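Local coordinates for protein CupA (PDB 4F2E) that binds Cu(I) through a cupredoxin fold and probably serves as a copper chaperone in copper resistance of Streptococcus pneumoniae, at residues S34-I39 with E73-Q78. Residues are numbered along the deposited sequence; the frame is centred on the assembly and turned at random.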
ATOM      1  N   SER A  34       9.319  -9.748  -7.051  1.00 13.60           N
ATOM      2  CA  SER A  34       9.335  -9.863  -8.514  1.00 14.03           C
ATOM      3  C   SER A  34       7.969 -10.037  -9.183  1.00 15.53           C
ATOM      4  O   SER A  34       7.891 -10.194 -10.402  1.00 17.39           O
ATOM      5  CB  SER A  34      10.275 -10.986  -8.960  1.00 17.18           C
ATOM      6  OG  SER A  34      11.594 -10.765  -8.494  1.00 21.30           O
ATOM      7  N   VAL A  35       6.900 -10.008  -8.399  1.00 12.12           N
ATOM      8  CA  VAL A  35       5.558 -10.138  -8.955  1.00 11.08           C
ATOM      9  C   VAL A  35       4.870  -8.777  -8.990  1.00 10.49           C
ATOM     10  O   VAL A  35       4.768  -8.108  -7.963  1.00 11.37           O
ATOM     11  CB  VAL A  35       4.707 -11.122  -8.133  1.00 12.16           C
ATOM     12  CG1 VAL A  35       3.301 -11.202  -8.694  1.00 11.80           C
ATOM     13  CG2 VAL A  35       5.352 -12.500  -8.119  1.00 13.91           C
ATOM     14  N   PRO A  36       4.405  -8.353 -10.176  1.00 10.48           N
ATOM     15  CA  PRO A  36       3.722  -7.058 -10.284  1.00 11.64           C
ATOM     16  C   PRO A  36       2.595  -6.951  -9.264  1.00 11.04           C
ATOM     17  O   PRO A  36       1.814  -7.891  -9.117  1.00 12.81           O
ATOM     18  CB  PRO A  36       3.163  -7.079 -11.707  1.00 13.63           C
ATOM     19  CG  PRO A  36       4.093  -7.982 -12.453  1.00 12.83           C
ATOM     20  CD  PRO A  36       4.483  -9.050 -11.471  1.00 12.36           C
ATOM     21  N   ALA A  37       2.517  -5.825  -8.566  1.00 11.20           N
ATOM     22  CA  ALA A  37       1.579  -5.683  -7.459  1.00 10.29           C
ATOM     23  C   ALA A  37       0.544  -4.589  -7.678  1.00 10.13           C
ATOM     24  O   ALA A  37       0.828  -3.548  -8.276  1.00 11.00           O
ATOM     25  CB  ALA A  37       2.334  -5.439  -6.154  1.00 11.54           C
ATOM     26  N   ARG A  38      -0.661  -4.860  -7.188  1.00 10.39           N
ATOM     27  CA  ARG A  38      -1.741  -3.891  -7.109  1.00 10.27           C
ATOM     28  C   ARG A  38      -2.073  -3.709  -5.639  1.00 10.71           C
ATOM     29  O   ARG A  38      -2.529  -4.647  -4.978  1.00 11.63           O
ATOM     30  CB  ARG A  38      -2.982  -4.407  -7.839  1.00 11.56           C
ATOM     31  CG  ARG A  38      -2.886  -4.400  -9.353  1.00 12.68           C
ATOM     32  CD  ARG A  38      -4.026  -5.195  -9.979  1.00 12.83           C
ATOM     33  NE  ARG A  38      -5.323  -4.903  -9.371  1.00 13.97           N
ATOM     34  CZ  ARG A  38      -6.073  -3.846  -9.664  1.00 14.22           C
ATOM     35  NH1 ARG A  38      -5.653  -2.960 -10.557  1.00 14.22           N
ATOM     36  NH2 ARG A  38      -7.242  -3.670  -9.059  1.00 16.10           N
ATOM     37  N   ILE A  39      -1.824  -2.515  -5.119  1.00 10.74           N
ATOM     38  CA  ILE A  39      -2.192  -2.193  -3.752  1.00 11.17           C
ATOM     39  C   ILE A  39      -3.365  -1.232  -3.841  1.00 11.23           C
ATOM     40  O   ILE A  39      -3.208  -0.069  -4.214  1.00 11.79           O
ATOM     41  CB  ILE A  39      -1.008  -1.591  -2.975  1.00 12.03           C
ATOM     42  CG1 ILE A  39       0.230  -2.477  -3.148  1.00 13.04           C
ATOM     43  CG2 ILE A  39      -1.356  -1.444  -1.500  1.00 13.42           C
ATOM     44  CD1 ILE A  39       1.500  -1.895  -2.565  1.00 17.15           C
ATOM     45  N   GLU A  73       0.520   0.812  -8.154  1.00 12.49           N
ATOM     46  CA  GLU A  73       1.149  -0.303  -8.846  1.00 11.84           C
ATOM     47  C   GLU A  73       2.662  -0.222  -8.729  1.00 13.20           C
ATOM     48  O   GLU A  73       3.269   0.789  -9.083  1.00 16.47           O
ATOM     49  CB  GLU A  73       0.722  -0.342 -10.310  1.00 14.36           C
ATOM     50  CG  GLU A  73      -0.777  -0.515 -10.484  1.00 15.76           C
ATOM     51  CD  GLU A  73      -1.188  -0.597 -11.933  1.00 24.68           C
ATOM     52  OE1 GLU A  73      -1.556   0.452 -12.504  1.00 27.86           O
ATOM     53  OE2 GLU A  73      -1.147  -1.709 -12.499  1.00 27.24           O
ATOM     54  N   ILE A  74       3.255  -1.288  -8.204  1.00 11.46           N
ATOM     55  CA  ILE A  74       4.702  -1.404  -8.099  1.00 13.45           C
ATOM     56  C   ILE A  74       5.096  -2.840  -8.403  1.00 13.27           C
ATOM     57  O   ILE A  74       4.278  -3.749  -8.288  1.00 13.31           O
ATOM     58  CB  ILE A  74       5.210  -1.033  -6.684  1.00 12.04           C
ATOM     59  CG1 ILE A  74       4.563  -1.928  -5.624  1.00 14.89           C
ATOM     60  CG2 ILE A  74       4.945   0.436  -6.379  1.00 13.64           C
ATOM     61  CD1 ILE A  74       5.121  -1.722  -4.226  1.00 16.55           C
ATOM     62  N   THR A  75       6.345  -3.044  -8.805  1.00 13.48           N
ATOM     63  CA  THR A  75       6.879  -4.393  -8.961  1.00 12.24           C
ATOM     64  C   THR A  75       8.153  -4.497  -8.133  1.00 13.54           C
ATOM     65  O   THR A  75       9.229  -4.107  -8.586  1.00 15.41           O
ATOM     66  CB  THR A  75       7.173  -4.734 -10.435  1.00 13.22           C
ATOM     67  OG1 THR A  75       5.969  -4.611 -11.203  1.00 15.11           O
ATOM     68  CG2 THR A  75       7.703  -6.160 -10.558  1.00 14.06           C
ATOM     69  N   PRO A  76       8.031  -5.012  -6.903  1.00 11.88           N
ATOM     70  CA  PRO A  76       9.168  -5.028  -5.976  1.00 13.78           C
ATOM     71  C   PRO A  76      10.181  -6.115  -6.320  1.00 16.29           C
ATOM     72  O   PRO A  76       9.911  -7.295  -6.105  1.00 17.65           O
ATOM     73  CB  PRO A  76       8.508  -5.316  -4.629  1.00 14.94           C
ATOM     74  CG  PRO A  76       7.293  -6.114  -4.974  1.00 14.16           C
ATOM     75  CD  PRO A  76       6.811  -5.580  -6.299  1.00 12.18           C
ATOM     76  N   GLU A  77      11.335  -5.712  -6.839  1.00 16.83           N
ATOM     77  CA  GLU A  77      12.355  -6.664  -7.271  1.00 16.99           C
ATOM     78  C   GLU A  77      13.370  -6.970  -6.180  1.00 20.97           C
ATOM     79  O   GLU A  77      14.276  -7.779  -6.372  1.00 24.39           O
ATOM     80  CB  GLU A  77      13.080  -6.148  -8.513  1.00 20.01           C
ATOM     81  CG  GLU A  77      12.234  -6.163  -9.771  1.00 20.87           C
ATOM     82  CD  GLU A  77      11.835  -7.566 -10.184  1.00 24.78           C
ATOM     83  OE1 GLU A  77      12.406  -8.535  -9.636  1.00 26.70           O
ATOM     84  OE2 GLU A  77      10.952  -7.700 -11.055  1.00 25.59           O
ATOM     85  N   GLN A  78      13.217  -6.317  -5.035  1.00 17.45           N
ATOM     86  CA  GLN A  78      14.145  -6.490  -3.932  1.00 17.22           C
ATOM     87  C   GLN A  78      13.402  -6.878  -2.656  1.00 15.85           C
ATOM     88  O   GLN A  78      12.417  -6.238  -2.283  1.00 16.60           O
ATOM     89  CB  GLN A  78      14.928  -5.194  -3.722  1.00 22.08           C
ATOM     90  CG  GLN A  78      15.878  -5.202  -2.552  1.00 25.74           C
ATOM     91  CD  GLN A  78      16.392  -3.813  -2.236  1.00 21.78           C
ATOM     92  OE1 GLN A  78      16.896  -3.105  -3.113  1.00 20.79           O
ATOM     93  NE2 GLN A  78      16.251  -3.407  -0.980  1.00 20.04           N
TER
HETATM   94  O   HOH W   1       9.228  -9.052 -12.435  1.00 30.20           O
HETATM   95  O   HOH W   2       1.197  -3.664 -11.109  1.00 19.49           O
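S34 and E77 meet in the loops just outside the strands. S34 OG donates to E77 OE1 at 2.6 Å, on the syn side of the carboxylate and 32° out of its plane. The E77 chain bends at its second torsion (chi2 -64°), which brings the carboxylate alongside S34. A water bridges E77 OE2 to S34 O. S34 N also binds P76 O at 2.7 Å, nearly straight at 169°.

Toward the strands, P36 and T75 lie side by side and point the same way. T75 OG1 rests 3.4 Å from P36 CA. A37 and I74 form an antiparallel hydrogen-bonded pair. A37 N to I74 O is short, 2.7 Å; the return bond from I74 N to A37 O is weak. A37 O also takes a CA-H...O contact from E73 and a bond from a second water.

On the face of A37 and I74, A37 CB lies 4.2 Å from I74 CG1. I74 CD1 meets I39 CD1 at 4.0 Å, the two side chains slanting across each other. M95 of strand 92-97 touches both. On the face of R38 and E73, R38 turns to a salt bridge with E15, and its guanidinium makes no contact with E73.

Backbone bonds and apolar contacts thus join the start of strand 37-43 to the end of strand 69-74 in the cupredoxin fold. In the loops, S34 bonds directly to P76 and E77, and through water to E77.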